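Local coordinates for putative pyrroline carboxylate reductase (Streptococcus pyogenes, PDB 2AHR), which probably catalyses the NAD(P)H-dependent reduction of 1-pyrroline-5-carboxylate to L-proline, the last step of proline biosynthesis from glutamate semialdehyde, at residues 110-115 and 159-164; 169-174 and 250-255. All coordinates share one frame; numbering follows the deposited sequence.

Contact 1: 110-115 and 159-164; sequences RIMPNM and DTFTAL. With NAP (NADP nicotinamide-adenine-dinucleotide phosphate), chain S.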
loop_
_atom_site.group_PDB
_atom_site.type_symbol
_atom_site.label_atom_id
_atom_site.label_comp_id
_atom_site.label_asym_id
_atom_site.label_seq_id
_atom_site.Cartn_x
_atom_site.Cartn_y
_atom_site.Cartn_z
ATOM N N ARG E 110 -27.421 -22.218 -25.505
ATOM C CA ARG E 110 -27.063 -21.123 -24.619
ATOM C C ARG E 110 -26.824 -19.823 -25.385
ATOM O O ARG E 110 -26.148 -19.816 -26.423
ATOM C CB ARG E 110 -25.794 -21.453 -23.809
ATOM C CG ARG E 110 -26.002 -22.344 -22.612
ATOM C CD ARG E 110 -24.676 -22.516 -21.855
ATOM N NE ARG E 110 -24.330 -21.352 -21.033
ATOM C CZ ARG E 110 -23.173 -21.215 -20.383
ATOM N NH1 ARG E 110 -22.237 -22.159 -20.463
ATOM N NH2 ARG E 110 -22.957 -20.136 -19.647
ATOM N N ILE E 111 -27.362 -18.733 -24.837
ATOM C CA ILE E 111 -27.027 -17.386 -25.273
ATOM C C ILE E 111 -26.430 -16.543 -24.130
ATOM O O ILE E 111 -26.708 -16.776 -22.924
ATOM C CB ILE E 111 -28.245 -16.645 -25.914
ATOM C CG1 ILE E 111 -29.368 -16.443 -24.889
ATOM C CG2 ILE E 111 -28.718 -17.374 -27.188
ATOM C CD1 ILE E 111 -30.533 -15.513 -25.385
HETATM N N MSE E 112 -25.574 -15.594 -24.503
HETATM C CA MSE E 112 -25.067 -14.613 -23.548
HETATM C C MSE E 112 -25.273 -13.235 -24.134
HETATM O O MSE E 112 -24.441 -12.770 -24.897
HETATM C CB MSE E 112 -23.595 -14.853 -23.162
HETATM C CG MSE E 112 -23.063 -13.926 -22.011
HETATM SE SE MSE E 112 -24.256 -13.558 -20.660
HETATM C CE MSE E 112 -24.393 -15.223 -20.050
ATOM N N PRO E 113 -26.424 -12.611 -23.812
ATOM C CA PRO E 113 -26.819 -11.271 -24.238
ATOM C C PRO E 113 -26.372 -10.181 -23.265
ATOM O O PRO E 113 -25.786 -10.479 -22.216
ATOM C CB PRO E 113 -28.355 -11.362 -24.273
ATOM C CG PRO E 113 -28.681 -12.324 -23.126
ATOM C CD PRO E 113 -27.476 -13.269 -23.009
ATOM N N ASN E 114 -26.640 -8.924 -23.611
ATOM C CA ASN E 114 -26.413 -7.826 -22.681
ATOM C C ASN E 114 -27.563 -6.813 -22.723
ATOM O O ASN E 114 -28.498 -6.957 -23.521
ATOM C CB ASN E 114 -25.021 -7.194 -22.865
ATOM C CG ASN E 114 -24.854 -6.492 -24.208
ATOM O OD1 ASN E 114 -25.809 -5.926 -24.757
ATOM N ND2 ASN E 114 -23.642 -6.514 -24.733
HETATM N N MSE E 115 -27.513 -5.804 -21.860
HETATM C CA MSE E 115 -28.658 -4.909 -21.675
HETATM C C MSE E 115 -28.874 -4.008 -22.918
HETATM O O MSE E 115 -29.921 -3.380 -23.058
HETATM C CB MSE E 115 -28.483 -4.104 -20.381
HETATM C CG MSE E 115 -29.724 -3.346 -19.856
HETATM SE SE MSE E 115 -31.192 -4.309 -19.389
HETATM C CE MSE E 115 -30.559 -5.654 -18.451
ATOM N N ASP E 159 -17.841 -18.189 -20.326
ATOM C CA ASP E 159 -17.626 -17.436 -19.074
ATOM C C ASP E 159 -16.826 -16.144 -19.332
ATOM O O ASP E 159 -17.144 -15.103 -18.784
ATOM C CB ASP E 159 -16.907 -18.304 -18.022
ATOM C CG ASP E 159 -17.825 -19.336 -17.368
ATOM O OD1 ASP E 159 -19.079 -19.281 -17.499
ATOM O OD2 ASP E 159 -17.272 -20.213 -16.692
ATOM N N THR E 160 -15.786 -16.243 -20.156
ATOM C CA THR E 160 -15.030 -15.089 -20.618
ATOM C C THR E 160 -15.890 -14.130 -21.441
ATOM O O THR E 160 -15.758 -12.923 -21.293
ATOM C CB THR E 160 -13.779 -15.524 -21.458
ATOM O OG1 THR E 160 -13.012 -16.467 -20.707
ATOM C CG2 THR E 160 -12.888 -14.348 -21.797
ATOM N N PHE E 161 -16.775 -14.654 -22.298
ATOM C CA PHE E 161 -17.646 -13.793 -23.094
ATOM C C PHE E 161 -18.666 -13.115 -22.160
ATOM O O PHE E 161 -18.999 -11.950 -22.344
ATOM C CB PHE E 161 -18.372 -14.600 -24.188
ATOM C CG PHE E 161 -19.179 -13.758 -25.148
ATOM C CD1 PHE E 161 -18.677 -13.462 -26.419
ATOM C CD2 PHE E 161 -20.445 -13.300 -24.802
ATOM C CE1 PHE E 161 -19.416 -12.702 -27.317
ATOM C CE2 PHE E 161 -21.213 -12.525 -25.695
ATOM C CZ PHE E 161 -20.698 -12.223 -26.954
ATOM N N THR E 162 -19.166 -13.849 -21.169
ATOM C CA THR E 162 -20.032 -13.266 -20.123
ATOM C C THR E 162 -19.400 -12.007 -19.510
ATOM O O THR E 162 -20.089 -11.005 -19.268
ATOM C CB THR E 162 -20.313 -14.299 -19.021
ATOM O OG1 THR E 162 -20.926 -15.459 -19.605
ATOM C CG2 THR E 162 -21.207 -13.718 -17.900
ATOM N N ALA E 163 -18.091 -12.047 -19.265
ATOM C CA ALA E 163 -17.380 -10.901 -18.700
ATOM C C ALA E 163 -17.152 -9.791 -19.725
ATOM O O ALA E 163 -17.322 -8.611 -19.410
ATOM C CB ALA E 163 -16.006 -11.351 -18.067
ATOM N N LEU E 164 -16.720 -10.155 -20.936
ATOM C CA LEU E 164 -16.386 -9.161 -21.941
ATOM C C LEU E 164 -17.583 -8.441 -22.513
ATOM O O LEU E 164 -17.466 -7.285 -22.928
ATOM C CB LEU E 164 -15.626 -9.787 -23.104
ATOM C CG LEU E 164 -14.230 -10.320 -22.837
ATOM C CD1 LEU E 164 -13.666 -10.783 -24.197
ATOM C CD2 LEU E 164 -13.351 -9.270 -22.203
HETATM P PA NAP S . -33.591 -10.373 -12.402
HETATM O O1A NAP S . -33.479 -10.522 -10.925
HETATM O O2A NAP S . -33.757 -8.936 -12.768
HETATM O O5B NAP S . -34.787 -11.263 -13.029
HETATM C C5B NAP S . -35.106 -12.551 -12.554
HETATM C C4B NAP S . -36.622 -12.707 -12.630
HETATM O O4B NAP S . -37.025 -14.055 -12.451
HETATM C C3B NAP S . -37.321 -11.866 -11.565
HETATM O O3B NAP S . -38.176 -10.952 -12.218
HETATM C C2B NAP S . -38.097 -12.854 -10.707
HETATM O O2B NAP S . -39.425 -12.461 -10.402
HETATM C C1B NAP S . -38.180 -14.068 -11.624
HETATM N N9A NAP S . -38.388 -15.317 -10.852
HETATM C C8A NAP S . -37.998 -15.587 -9.559
HETATM N N7A NAP S . -38.408 -16.839 -9.240
HETATM C C5A NAP S . -39.059 -17.373 -10.304
HETATM C C6A NAP S . -39.686 -18.603 -10.504
HETATM N N6A NAP S . -40.188 -19.231 -9.441
HETATM N N1A NAP S . -40.276 -18.858 -11.727
HETATM C C2A NAP S . -40.270 -17.902 -12.728
HETATM N N3A NAP S . -39.659 -16.684 -12.513
HETATM C C4A NAP S . -39.060 -16.422 -11.322
HETATM O O3 NAP S . -32.299 -11.050 -13.110
HETATM P PN NAP S . -31.733 -10.621 -14.567
HETATM O O1N NAP S . -30.701 -9.568 -14.342
HETATM O O2N NAP S . -32.837 -10.355 -15.529
HETATM O O5D NAP S . -30.971 -11.976 -15.010
HETATM C C5D NAP S . -31.673 -13.082 -15.533
HETATM C C4D NAP S . -30.716 -13.989 -16.303
HETATM O O4D NAP S . -30.056 -13.289 -17.341
HETATM C C3D NAP S . -29.633 -14.560 -15.394
HETATM O O3D NAP S . -29.582 -15.948 -15.619
HETATM C C2D NAP S . -28.328 -13.896 -15.814
HETATM O O2D NAP S . -27.245 -14.811 -15.689
HETATM C C1D NAP S . -28.641 -13.455 -17.260
HETATM N N1N NAP S . -28.000 -12.199 -17.731
HETATM C C2N NAP S . -28.280 -10.982 -17.142
HETATM C C3N NAP S . -27.688 -9.812 -17.626
HETATM C C7N NAP S . -28.069 -8.464 -17.087
HETATM O O7N NAP S . -27.467 -7.343 -17.693
HETATM N N7N NAP S . -28.947 -8.351 -16.081
HETATM C C4N NAP S . -26.812 -9.879 -18.716
HETATM C C5N NAP S . -26.540 -11.102 -19.314
HETATM C C6N NAP S . -27.146 -12.254 -18.809
HETATM P P2B NAP S . -39.820 -11.344 -9.300
HETATM O O1X NAP S . -41.327 -11.391 -9.114
HETATM O O2X NAP S . -39.150 -11.677 -7.985
HETATM O O3X NAP S . -39.395 -9.962 -9.766
HETATM O O HOH W 1 -21.250 -18.063 -18.373
HETATM O O HOH W 2 -20.223 -21.429 -18.344
#
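Met-112, a selenomethionine at the end of strand 108-112, lies between Phe-161 and Thr-162 of helix 158-185 on one side and the nicotinamide of NADP on the other. Its CB stands 3.9 Å from CD2 of Phe-161. CG comes in at the edge of that ring, in its plane, and also reaches Thr-162, with CG 3.6 Å from OG1. CG lies anti to the backbone N (chi1 -173°), and bends at chi2 and chi3 then carry the chain across the threonine at about a right angle. SE approaches the nicotinamide, 3.6 Å from its C5N, while the terminal CE turns back to within 3.5 Å of Thr-162 OG1. The carbonyl O of Met-112 meets the Phe-161 ring near its plane, 3.3 Å from CE2.

Beside this packing runs a water-mediated link. Arg-110 and Asp-159 are bridged by two waters at the edge of the guanidinium group: one accepts from NH1, the other, weakly, from NH2, and both donate to Asp-159 OD1. The water on NH2 also donates to Thr-162 OG1, 2.9 Å from its oxygen, and that OG1 is hydrogen-bonded to Phe-158 O as well. Glu-155 forms a salt bridge with Arg-110. The chemistry thus divides: hydration joins the charges of strand and helix, while the thioether end of Met-112 (SE here) lies against the nicotinamide.

Contact 2: 169-174 and 250-255; sequences PAYIYL and DKTIDK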
loop_
_atom_site.group_PDB
_atom_site.type_symbol
_atom_site.label_atom_id
_atom_site.label_comp_id
_atom_site.label_asym_id
_atom_site.label_seq_id
_atom_site.Cartn_x
_atom_site.Cartn_y
_atom_site.Cartn_z
ATOM N N PRO E 169 -20.873 -3.904 -19.869
ATOM C CA PRO E 169 -21.620 -2.641 -19.870
ATOM C C PRO E 169 -21.601 -1.902 -18.525
ATOM O O PRO E 169 -21.466 -0.674 -18.509
ATOM C CB PRO E 169 -23.046 -3.070 -20.249
ATOM C CG PRO E 169 -22.830 -4.291 -21.124
ATOM C CD PRO E 169 -21.651 -5.003 -20.493
ATOM N N ALA E 170 -21.747 -2.623 -17.414
ATOM C CA ALA E 170 -21.681 -1.985 -16.097
ATOM C C ALA E 170 -20.301 -1.337 -15.842
ATOM O O ALA E 170 -20.216 -0.265 -15.240
ATOM C CB ALA E 170 -22.032 -2.987 -14.985
ATOM N N TYR E 171 -19.230 -1.974 -16.312
ATOM C CA TYR E 171 -17.887 -1.463 -16.066
ATOM C C TYR E 171 -17.685 -0.215 -16.918
ATOM O O TYR E 171 -17.024 0.723 -16.494
ATOM C CB TYR E 171 -16.800 -2.551 -16.360
ATOM C CG TYR E 171 -17.129 -3.900 -15.708
ATOM C CD1 TYR E 171 -17.932 -3.945 -14.578
ATOM C CD2 TYR E 171 -16.631 -5.109 -16.207
ATOM C CE1 TYR E 171 -18.275 -5.131 -13.965
ATOM C CE2 TYR E 171 -16.973 -6.339 -15.597
ATOM C CZ TYR E 171 -17.805 -6.319 -14.461
ATOM O OH TYR E 171 -18.203 -7.448 -13.784
ATOM N N ILE E 172 -18.228 -0.249 -18.138
ATOM C CA ILE E 172 -18.205 0.883 -19.058
ATOM C C ILE E 172 -18.963 2.062 -18.464
ATOM O O ILE E 172 -18.475 3.183 -18.523
ATOM C CB ILE E 172 -18.774 0.496 -20.455
ATOM C CG1 ILE E 172 -17.847 -0.519 -21.158
ATOM C CG2 ILE E 172 -18.965 1.729 -21.334
ATOM C CD1 ILE E 172 -18.588 -1.500 -22.122
ATOM N N TYR E 173 -20.148 1.807 -17.883
ATOM C CA TYR E 173 -20.898 2.865 -17.191
ATOM C C TYR E 173 -20.175 3.453 -15.988
ATOM O O TYR E 173 -20.217 4.653 -15.774
ATOM C CB TYR E 173 -22.312 2.391 -16.811
ATOM C CG TYR E 173 -23.156 2.106 -18.044
ATOM C CD1 TYR E 173 -23.155 2.996 -19.132
ATOM C CD2 TYR E 173 -23.916 0.932 -18.159
ATOM C CE1 TYR E 173 -23.900 2.736 -20.280
ATOM C CE2 TYR E 173 -24.688 0.680 -19.307
ATOM C CZ TYR E 173 -24.659 1.592 -20.358
ATOM O OH TYR E 173 -25.400 1.378 -21.491
ATOM N N LEU E 174 -19.528 2.615 -15.178
ATOM C CA LEU E 174 -18.770 3.133 -14.009
ATOM C C LEU E 174 -17.597 4.016 -14.461
ATOM O O LEU E 174 -17.330 5.062 -13.881
ATOM C CB LEU E 174 -18.292 1.981 -13.100
ATOM C CG LEU E 174 -17.704 2.324 -11.705
ATOM C CD1 LEU E 174 -18.787 2.663 -10.705
ATOM C CD2 LEU E 174 -16.836 1.183 -11.137
ATOM N N ASP E 250 -11.317 -11.039 -14.185
ATOM C CA ASP E 250 -11.005 -12.286 -13.450
ATOM C C ASP E 250 -12.058 -12.621 -12.384
ATOM O O ASP E 250 -12.546 -13.758 -12.321
ATOM C CB ASP E 250 -9.613 -12.211 -12.805
ATOM C CG ASP E 250 -8.460 -12.447 -13.834
ATOM O OD1 ASP E 250 -8.747 -12.790 -15.003
ATOM O OD2 ASP E 250 -7.265 -12.279 -13.475
ATOM N N LYS E 251 -12.402 -11.639 -11.548
ATOM C CA LYS E 251 -13.435 -11.852 -10.510
ATOM C C LYS E 251 -14.783 -12.199 -11.113
ATOM O O LYS E 251 -15.522 -13.009 -10.555
ATOM C CB LYS E 251 -13.573 -10.626 -9.596
ATOM C CG LYS E 251 -12.451 -10.541 -8.568
ATOM C CD LYS E 251 -12.608 -11.629 -7.511
ATOM C CE LYS E 251 -11.843 -11.340 -6.215
ATOM N NZ LYS E 251 -12.088 -12.420 -5.161
ATOM N N THR E 252 -15.092 -11.590 -12.258
ATOM C CA THR E 252 -16.357 -11.855 -12.943
ATOM C C THR E 252 -16.383 -13.310 -13.415
ATOM O O THR E 252 -17.379 -14.018 -13.236
ATOM C CB THR E 252 -16.571 -10.893 -14.126
ATOM O OG1 THR E 252 -16.353 -9.537 -13.687
ATOM C CG2 THR E 252 -18.003 -11.039 -14.704
ATOM N N ILE E 253 -15.278 -13.733 -14.027
ATOM C CA ILE E 253 -15.131 -15.083 -14.534
ATOM C C ILE E 253 -15.149 -16.097 -13.379
ATOM O O ILE E 253 -15.808 -17.151 -13.483
ATOM C CB ILE E 253 -13.842 -15.191 -15.408
ATOM C CG1 ILE E 253 -13.985 -14.300 -16.659
ATOM C CG2 ILE E 253 -13.551 -16.648 -15.803
ATOM C CD1 ILE E 253 -12.781 -14.307 -17.550
ATOM N N ASP E 254 -14.427 -15.802 -12.290
ATOM C CA ASP E 254 -14.432 -16.664 -11.093
ATOM C C ASP E 254 -15.868 -16.902 -10.611
ATOM O O ASP E 254 -16.246 -18.018 -10.275
ATOM C CB ASP E 254 -13.665 -16.031 -9.922
ATOM C CG ASP E 254 -12.169 -16.109 -10.069
ATOM O OD1 ASP E 254 -11.655 -16.832 -10.958
ATOM O OD2 ASP E 254 -11.499 -15.427 -9.263
ATOM N N LYS E 255 -16.664 -15.844 -10.579
ATOM C CA LYS E 255 -18.047 -15.975 -10.118
ATOM C C LYS E 255 -18.834 -16.840 -11.078
ATOM O O LYS E 255 -19.579 -17.715 -10.652
ATOM C CB LYS E 255 -18.721 -14.614 -9.975
ATOM C CG LYS E 255 -20.178 -14.715 -9.493
ATOM C CD LYS E 255 -20.206 -15.218 -8.026
ATOM C CE LYS E 255 -21.631 -15.349 -7.511
ATOM N NZ LYS E 255 -21.578 -15.656 -6.059
#
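Tyr-171 and Thr-252 reach toward each other from opposite directions, bridging two helices whose nearest CA atoms, those of these same residues, are 11.0 Å apart. The two hydroxyls meet at the far end of the tyrosine: OH lies 2.8 Å from Thr-252 OG1, a hydrogen-bonding distance, with OG1 near the ring plane at its edge. Thr-252 CG2 sits 3.7 Å from the same OH, so the methyl branch flanks the polar pair.

In the next shell, each hydroxyl has a backbone carbonyl as well: Thr-252 OG1, placed beside the backbone N (chi1 -50°), is hydrogen-bonded to Ala-248 O, one turn back in its own helix, and Tyr-171 OH to Thr-229 O of the second subunit, so that Thr-229 O and Thr-252 OG1 are both within reach of the one phenolic proton. Gly-232 of that subunit packs on both side chains.

Two residues before Thr-252, Asp-250 makes a salt bridge to Lys-185 of the second subunit. Such helix-to-helix contacts completed by a partner chain are typical of the all-helical dimerisation domain of pyrroline-5-carboxylate reductases, where the subunits interlock.

The contacts follow each other in series: contact 1 closes at 159-164, and contact 2 opens at 169-174, farther along the same helix, 158-185. Contact 1 ties this helix back to strand 108-112 of the Rossmann sheet; contact 2 ties it forward to the C-terminal helix 241-258. Their centres are about 11 Å apart, and they touch directly, Ala-163 CB lying 3.8 Å from Ile-253 CG1. The first turns of helix 158-185 lie against the Rossmann sheet, and its later turns run on among the helices of the dimerisation part. The nicotinamide pocket is close to the dimer interface: Met-115 packs on Ile-222 of the second subunit, whose Ser-224 is hydrogen-bonded to the NADP.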